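Local coordinates for putative ferredoxin (Hydrogenobacter thermophilus, PDB 7M1O), which binds a single [4Fe-4S] cluster and probably serves as a small electron carrier, as ferredoxins do, at residues Ser14-Leu17 with Cys18-Arg21; Lys27-Gly30 with Asp31-Glu35; Asp60-Ala64 with Gly65-Thr69. One frame throughout, in Å; residues are numbered along the deposited sequence.

Contact 1. Residues Ser14-Leu17 with Cys18-Arg21; sequences SCEL and CYDR. With SF4 (iron/sulfur cluster), chain C.
The ring of Tyr19 lies over the Glu16 backbone at the start of helix 17-21, the tightly packed side of the contact. Glu16 CA sits over one ring face in a CH-pi contact, 4.0 Å from the centroid, and Tyr19 CE1 lies 4.0 Å from the cluster sulfide S2. With CG between backbone N and carbonyl carbon (chi1 50°), the ring folds back over the N-cap residue Glu16, whose CG comes within 3.3 Å of Tyr19 OH, itself hydrogen-bonded to Gly32 O. A leucine in place of Tyr19 would probably leave Gly32 O without its hydroxyl partner and Glu16 CA without the ring face it packs on. Cys15 SG binds iron FE3 and accepts a hydrogen bond from Leu17 N at 3.4 Å, while Cys18 SG binds iron FE4. The helix opens with Asp20 N bound to Glu16 O at 3.2 Å and Arg21 N to Leu17 O at 2.9 Å.

Toward solvent the contact is looser: the Glu16 and Asp20 carboxylates stay apart, and Leu17 CD1 lies 3.6 Å from Arg21 NH2, whose salt bridge goes to Glu61. Such a cysteine pair entering a short helix is part of the CxxCxxC cluster-binding motif of ferredoxins.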
loop_
_atom_site.group_PDB
_atom_site.type_symbol
_atom_site.label_atom_id
_atom_site.label_comp_id
_atom_site.label_asym_id
_atom_site.label_seq_id
_atom_site.Cartn_x
_atom_site.Cartn_y
_atom_site.Cartn_z
ATOM N N SER A 14 -9.999 6.480 -0.774
ATOM C CA SER A 14 -10.099 6.539 0.684
ATOM C C SER A 14 -11.055 5.493 1.247
ATOM O O SER A 14 -11.789 5.760 2.200
ATOM C CB SER A 14 -10.546 7.936 1.121
ATOM O OG SER A 14 -9.645 8.925 0.656
ATOM N N CYS A 15 -11.034 4.299 0.664
ATOM C CA CYS A 15 -11.938 3.232 1.077
ATOM C C CYS A 15 -11.487 2.562 2.380
ATOM O O CYS A 15 -12.237 1.791 2.978
ATOM C CB CYS A 15 -12.054 2.190 -0.031
ATOM S SG CYS A 15 -10.745 0.965 -0.008
ATOM N N GLU A 16 -10.254 2.853 2.790
ATOM C CA GLU A 16 -9.697 2.434 4.082
ATOM C C GLU A 16 -9.310 0.955 4.159
ATOM O O GLU A 16 -8.899 0.482 5.218
ATOM C CB GLU A 16 -10.677 2.747 5.227
ATOM C CG GLU A 16 -11.242 4.166 5.210
ATOM C CD GLU A 16 -11.901 4.564 6.525
ATOM O OE1 GLU A 16 -11.790 3.808 7.513
ATOM O OE2 GLU A 16 -12.529 5.643 6.571
ATOM N N LEU A 17 -9.413 0.229 3.051
ATOM C CA LEU A 17 -9.165 -1.211 3.082
ATOM C C LEU A 17 -7.716 -1.542 3.419
ATOM O O LEU A 17 -7.452 -2.339 4.318
ATOM C CB LEU A 17 -9.534 -1.856 1.745
ATOM C CG LEU A 17 -9.321 -3.374 1.677
ATOM C CD1 LEU A 17 -10.208 -4.098 2.684
ATOM C CD2 LEU A 17 -9.578 -3.892 0.271
ATOM N N CYS A 18 -6.777 -0.934 2.702
ATOM C CA CYS A 18 -5.375 -1.326 2.821
ATOM C C CYS A 18 -4.795 -1.040 4.204
ATOM O O CYS A 18 -4.097 -1.889 4.764
ATOM C CB CYS A 18 -4.531 -0.630 1.751
ATOM S SG CYS A 18 -4.622 1.168 1.755
ATOM N N TYR A 19 -5.076 0.132 4.770
ATOM C CA TYR A 19 -4.455 0.475 6.046
ATOM C C TYR A 19 -5.264 -0.022 7.240
ATOM O O TYR A 19 -4.785 0.020 8.370
ATOM C CB TYR A 19 -4.193 1.984 6.167
ATOM C CG TYR A 19 -5.320 2.946 5.849
ATOM C CD1 TYR A 19 -5.294 3.698 4.683
ATOM C CD2 TYR A 19 -6.365 3.158 6.740
ATOM C CE1 TYR A 19 -6.291 4.602 4.392
ATOM C CE2 TYR A 19 -7.374 4.067 6.456
ATOM C CZ TYR A 19 -7.325 4.788 5.280
ATOM O OH TYR A 19 -8.314 5.694 4.978
ATOM N N ASP A 20 -6.474 -0.514 6.994
ATOM C CA ASP A 20 -7.191 -1.262 8.019
ATOM C C ASP A 20 -6.668 -2.695 8.075
ATOM O O ASP A 20 -6.465 -3.253 9.152
ATOM C CB ASP A 20 -8.695 -1.278 7.753
ATOM C CG ASP A 20 -9.457 -2.038 8.819
ATOM O OD1 ASP A 20 -9.345 -1.661 10.003
ATOM O OD2 ASP A 20 -10.140 -3.027 8.480
ATOM N N ARG A 21 -6.458 -3.280 6.900
ATOM C CA ARG A 21 -6.055 -4.677 6.786
ATOM C C ARG A 21 -4.578 -4.872 7.115
ATOM O O ARG A 21 -4.215 -5.794 7.845
ATOM C CB ARG A 21 -6.344 -5.189 5.373
ATOM C CG ARG A 21 -5.920 -6.632 5.104
ATOM C CD ARG A 21 -7.008 -7.625 5.470
ATOM N NE ARG A 21 -8.202 -7.449 4.646
ATOM C CZ ARG A 21 -8.283 -7.783 3.361
ATOM N NH1 ARG A 21 -7.237 -8.308 2.734
ATOM N NH2 ARG A 21 -9.413 -7.584 2.697
HETATM FE FE1 SF4 C . -7.054 3.898 -1.284
HETATM FE FE2 SF4 C . -6.888 1.457 -2.504
HETATM FE FE3 SF4 C . -8.727 1.872 -0.529
HETATM FE FE4 SF4 C . -6.068 1.759 0.097
HETATM S S1 SF4 C . -7.346 0.075 -0.748
HETATM S S2 SF4 C . -7.586 3.284 0.847
HETATM S S3 SF4 C . -5.155 2.731 -1.756
HETATM S S4 SF4 C . -8.651 2.900 -2.563
#

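Contact 2. Residues Lys27-Gly30 with Asp31-Glu35; sequences KNRG and DGIAE. With SF4 (iron/sulfur cluster), chain C.
Arg29 and Asp31 face each other across the turn in a side-on salt bridge. Arg29 NE reaches Asp31 OD1 at 2.8 Å and NH2 reaches OD2 at 2.9 Å, both oxygens being met on their syn sides, with the guanidinium and carboxylate planes 27° apart. The arginine chain runs extended from CG to NE beside Ile33, whose CB lies over one guanidinium face, so salt bridge and apolar packing restrict the group. A second, long charge pair joins Lys27 NZ and Glu35 OE1 at 4.0 Å; the Glu35 carboxylate rests against Arg29 CB.

Side-chain to backbone bonds shape the turn. Asn28 OD1 accepts from Gly32 N at 2.9 Å. Gly30 N reaches the same oxygen from the opposite face of the amide plane. Asn28 CG stands anti to the backbone N (chi1 -175°), which brings the amide oxygen in among the turn's N-H groups. Asp31 OD1 likewise accepts Ile33 N from above the carboxylate plane, on the face opposite Arg29 NE. Each oxygen thus closes an Asx turn. Gly30 and Gly32 have backbone angles that would jam a CB against the preceding carbonyl.

Among the main-chain bonds, Lys27 and Glu35 form a hydrogen-bonded antiparallel pair, with Lys27 N to Glu35 O at 2.9 Å and Glu35 N to Lys27 O at 3.0 Å. Beyond the non-hydrogen-bonded pair Asn28-Ala34, one more bond, Arg29 N to Ile33 O at 2.8 Å, closes the start of the turn. The whole is a two-stranded beta hairpin, and Ala34 CB brings its inner side to the [4Fe-4S] pocket.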
loop_
_atom_site.group_PDB
_atom_site.type_symbol
_atom_site.label_atom_id
_atom_site.label_comp_id
_atom_site.label_asym_id
_atom_site.label_seq_id
_atom_site.Cartn_x
_atom_site.Cartn_y
_atom_site.Cartn_z
ATOM N N LYS A 27 -1.025 3.315 5.867
ATOM C CA LYS A 27 -1.657 4.159 6.870
ATOM C C LYS A 27 -2.486 5.247 6.205
ATOM O O LYS A 27 -2.233 5.626 5.061
ATOM C CB LYS A 27 -0.608 4.799 7.784
ATOM C CG LYS A 27 0.246 5.858 7.094
ATOM C CD LYS A 27 1.375 6.357 7.984
ATOM C CE LYS A 27 2.222 7.393 7.257
ATOM N NZ LYS A 27 3.439 7.796 8.022
ATOM N N ASN A 28 -3.486 5.736 6.928
ATOM C CA ASN A 28 -4.209 6.930 6.528
ATOM C C ASN A 28 -3.243 8.111 6.602
ATOM O O ASN A 28 -2.691 8.396 7.665
ATOM C CB ASN A 28 -5.428 7.136 7.434
ATOM C CG ASN A 28 -6.299 8.305 7.008
ATOM O OD1 ASN A 28 -5.840 9.239 6.353
ATOM N ND2 ASN A 28 -7.567 8.261 7.397
ATOM N N ARG A 29 -3.017 8.782 5.475
ATOM C CA ARG A 29 -2.029 9.857 5.427
ATOM C C ARG A 29 -2.504 11.055 6.243
ATOM O O ARG A 29 -1.701 11.897 6.642
ATOM C CB ARG A 29 -1.736 10.274 3.979
ATOM C CG ARG A 29 -2.744 11.230 3.358
ATOM C CD ARG A 29 -2.346 11.606 1.937
ATOM N NE ARG A 29 -3.297 12.536 1.334
ATOM C CZ ARG A 29 -3.142 13.104 0.142
ATOM N NH1 ARG A 29 -2.067 12.846 -0.590
ATOM N NH2 ARG A 29 -4.068 13.935 -0.319
ATOM N N GLY A 30 -3.811 11.124 6.486
ATOM C CA GLY A 30 -4.378 12.163 7.322
ATOM C C GLY A 30 -5.751 12.618 6.869
ATOM O O GLY A 30 -6.553 13.075 7.682
ATOM N N ASP A 31 -6.022 12.487 5.573
ATOM C CA ASP A 31 -7.263 12.989 4.986
ATOM C C ASP A 31 -8.093 11.879 4.346
ATOM O O ASP A 31 -9.014 12.153 3.577
ATOM C CB ASP A 31 -6.951 14.066 3.944
ATOM C CG ASP A 31 -6.199 13.521 2.745
ATOM O OD1 ASP A 31 -5.586 12.438 2.863
ATOM O OD2 ASP A 31 -6.216 14.178 1.683
ATOM N N GLY A 32 -7.760 10.631 4.662
ATOM C CA GLY A 32 -8.464 9.486 4.113
ATOM C C GLY A 32 -7.651 8.734 3.075
ATOM O O GLY A 32 -7.787 7.519 2.940
ATOM N N ILE A 33 -6.806 9.452 2.338
ATOM C CA ILE A 33 -5.966 8.829 1.318
ATOM C C ILE A 33 -4.869 8.004 1.977
ATOM O O ILE A 33 -4.293 8.410 2.986
ATOM C CB ILE A 33 -5.318 9.876 0.383
ATOM C CG1 ILE A 33 -6.391 10.713 -0.322
ATOM C CG2 ILE A 33 -4.412 9.200 -0.645
ATOM C CD1 ILE A 33 -7.248 9.938 -1.309
ATOM N N ALA A 34 -4.584 6.844 1.396
ATOM C CA ALA A 34 -3.583 5.940 1.946
ATOM C C ALA A 34 -2.180 6.289 1.462
ATOM O O ALA A 34 -2.005 6.905 0.411
ATOM C CB ALA A 34 -3.916 4.504 1.578
ATOM N N GLU A 35 -1.185 5.898 2.252
ATOM C CA GLU A 35 0.213 5.969 1.846
ATOM C C GLU A 35 0.970 4.878 2.586
ATOM O O GLU A 35 0.546 4.452 3.661
ATOM C CB GLU A 35 0.816 7.346 2.143
ATOM C CG GLU A 35 0.855 7.714 3.622
ATOM C CD GLU A 35 1.490 9.072 3.872
ATOM O OE1 GLU A 35 1.460 9.539 5.030
ATOM O OE2 GLU A 35 2.021 9.670 2.912
HETATM FE FE1 SF4 C . -7.054 3.898 -1.284
HETATM FE FE2 SF4 C . -6.888 1.457 -2.504
HETATM FE FE3 SF4 C . -8.727 1.872 -0.529
HETATM FE FE4 SF4 C . -6.068 1.759 0.097
HETATM S S1 SF4 C . -7.346 0.075 -0.748
HETATM S S2 SF4 C . -7.586 3.284 0.847
HETATM S S3 SF4 C . -5.155 2.731 -1.756
HETATM S S4 SF4 C . -8.651 2.900 -2.563
#

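Contact 3. Residues Asp60-Ala64 with Gly65-Thr69. Unlike the reference sequence in segment 60-64: Ala64 (reference Ser). With SF4 (iron/sulfur cluster), chain C.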
loop_
_atom_site.group_PDB
_atom_site.type_symbol
_atom_site.label_atom_id
_atom_site.label_comp_id
_atom_site.label_asym_id
_atom_site.label_seq_id
_atom_site.Cartn_x
_atom_site.Cartn_y
_atom_site.Cartn_z
ATOM N N ASP A 60 -4.688 -6.578 -5.057
ATOM C CA ASP A 60 -5.738 -7.064 -5.947
ATOM C C ASP A 60 -7.112 -6.566 -5.510
ATOM O O ASP A 60 -8.033 -6.470 -6.323
ATOM C CB ASP A 60 -5.746 -8.594 -5.994
ATOM C CG ASP A 60 -4.525 -9.169 -6.687
ATOM O OD1 ASP A 60 -3.862 -8.438 -7.454
ATOM O OD2 ASP A 60 -4.234 -10.364 -6.470
ATOM N N GLU A 61 -7.245 -6.250 -4.227
ATOM C CA GLU A 61 -8.538 -5.897 -3.653
ATOM C C GLU A 61 -8.807 -4.396 -3.667
ATOM O O GLU A 61 -9.955 -3.976 -3.540
ATOM C CB GLU A 61 -8.633 -6.424 -2.222
ATOM C CG GLU A 61 -8.790 -7.935 -2.143
ATOM C CD GLU A 61 -8.639 -8.471 -0.734
ATOM O OE1 GLU A 61 -8.236 -7.702 0.164
ATOM O OE2 GLU A 61 -8.923 -9.667 -0.524
ATOM N N CYS A 62 -7.759 -3.592 -3.818
ATOM C CA CYS A 62 -7.930 -2.146 -3.907
ATOM C C CYS A 62 -8.912 -1.809 -5.030
ATOM O O CYS A 62 -8.675 -2.166 -6.185
ATOM C CB CYS A 62 -6.593 -1.449 -4.153
ATOM S SG CYS A 62 -6.747 0.328 -4.476
ATOM N N PRO A 63 -10.021 -1.126 -4.696
ATOM C CA PRO A 63 -11.068 -0.876 -5.694
ATOM C C PRO A 63 -10.638 0.065 -6.816
ATOM O O PRO A 63 -11.239 0.039 -7.887
ATOM C CB PRO A 63 -12.190 -0.244 -4.865
ATOM C CG PRO A 63 -11.492 0.407 -3.733
ATOM C CD PRO A 63 -10.344 -0.499 -3.401
ATOM N N ALA A 64 -9.608 0.873 -6.572
ATOM C CA ALA A 64 -9.203 1.910 -7.519
ATOM C C ALA A 64 -7.908 1.568 -8.255
ATOM O O ALA A 64 -7.454 2.333 -9.109
ATOM C CB ALA A 64 -9.052 3.236 -6.794
ATOM N N GLY A 65 -7.313 0.425 -7.931
ATOM C CA GLY A 65 -6.058 0.033 -8.546
ATOM C C GLY A 65 -4.956 1.026 -8.217
ATOM O O GLY A 65 -4.059 1.266 -9.029
ATOM N N SER A 66 -5.031 1.598 -7.018
ATOM C CA SER A 66 -4.109 2.648 -6.596
ATOM C C SER A 66 -2.819 2.072 -6.030
ATOM O O SER A 66 -1.776 2.727 -6.048
ATOM C CB SER A 66 -4.768 3.545 -5.547
ATOM O OG SER A 66 -5.965 4.114 -6.040
ATOM N N ILE A 67 -2.896 0.850 -5.518
ATOM C CA ILE A 67 -1.735 0.201 -4.931
ATOM C C ILE A 67 -0.928 -0.504 -6.009
ATOM O O ILE A 67 -1.409 -1.433 -6.660
ATOM C CB ILE A 67 -2.137 -0.809 -3.844
ATOM C CG1 ILE A 67 -2.998 -0.113 -2.785
ATOM C CG2 ILE A 67 -0.894 -1.426 -3.210
ATOM C CD1 ILE A 67 -3.506 -1.024 -1.696
ATOM N N ILE A 68 0.303 -0.041 -6.191
ATOM C CA ILE A 68 1.230 -0.643 -7.134
ATOM C C ILE A 68 2.241 -1.467 -6.356
ATOM O O ILE A 68 2.886 -0.964 -5.439
ATOM C CB ILE A 68 1.948 0.420 -7.981
ATOM C CG1 ILE A 68 0.945 1.458 -8.499
ATOM C CG2 ILE A 68 2.702 -0.231 -9.133
ATOM C CD1 ILE A 68 -0.251 0.872 -9.222
ATOM N N THR A 69 2.359 -2.738 -6.721
ATOM C CA THR A 69 3.236 -3.678 -6.031
ATOM C C THR A 69 4.048 -4.439 -7.067
ATOM O O THR A 69 3.549 -4.740 -8.150
ATOM C CB THR A 69 2.430 -4.669 -5.161
ATOM O OG1 THR A 69 1.747 -3.953 -4.124
ATOM C CG2 THR A 69 3.333 -5.718 -4.529
HETATM FE FE1 SF4 C . -7.054 3.898 -1.284
HETATM FE FE2 SF4 C . -6.888 1.457 -2.504
HETATM FE FE3 SF4 C . -8.727 1.872 -0.529
HETATM FE FE4 SF4 C . -6.068 1.759 0.097
HETATM S S1 SF4 C . -7.346 0.075 -0.748
HETATM S S2 SF4 C . -7.586 3.284 0.847
HETATM S S3 SF4 C . -5.155 2.731 -1.756
HETATM S S4 SF4 C . -8.651 2.900 -2.563
#
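Cys62 SG binds iron FE2 of the cluster at 2.3 Å and accepts a hydrogen bond from Ser66 N at 3.3 Å, with an N-H...S angle of 159°. A weaker bond from Ala64 N, at 3.6 Å, reaches the same sulfur. Such N-H...S bonds would be expected to draw charge from the thiolate and so help tune the cluster's reduction potential. The cysteine SG stands anti to its own N (chi1 173°), a setting that swings it toward both the iron and the following turn.

Around the thiolate, the apolar wall is made by Ile67, whose CD1 packs on Cys62 CB at 4.0 Å and whose CG1 lies 3.7 Å from sulfide S3. Pro63 CD lies against sulfides S4 and S1, and Ser66 CB borders S3.

Farther out, the backbone makes a type I beta turn from Cys62 to Gly65, which carries Ala64 N toward the thiolate and leads on to Ser66 N. Its closing bond, Gly65 N to Cys62 O, is weak at 3.4 Å, and the positive phi of Gly65 suits a glycine. Ala64 is an engineered replacement of the natural serine; its CB lies 3.3 Å from Ser66 OG, which is hydrogen-bonded to Thr11. The turn links the end of helix 52-61 to strand 67-71, which pairs with strand 3-7, while Ile67 reaches Thr59 on the helix and Cys18 on helix 17-21.

How the contacts relate
Along the chain the contacts come in series: helix 17-21 with its preceding loop, then the hairpin of strands 26-28 and 34-36, then the turn between helix 52-61 and strand 67-71. All three meet the one [4Fe-4S] cluster. Contacts 1 and 2 have centres about 9 Å apart and touch directly, Ser14 packing against Ile33. Contacts 1 and 3, centres about 11 Å apart, meet where Cys15 packs on Pro63 and Leu17 on Glu61. Contacts 2 and 3, centres about 15 Å apart, do not touch. Contact 1 thus bridges the others. It supplies Cys15 and Cys18, contact 3 the sequence-distant Cys62, while contact 2 adds Ala34 to the pocket wall.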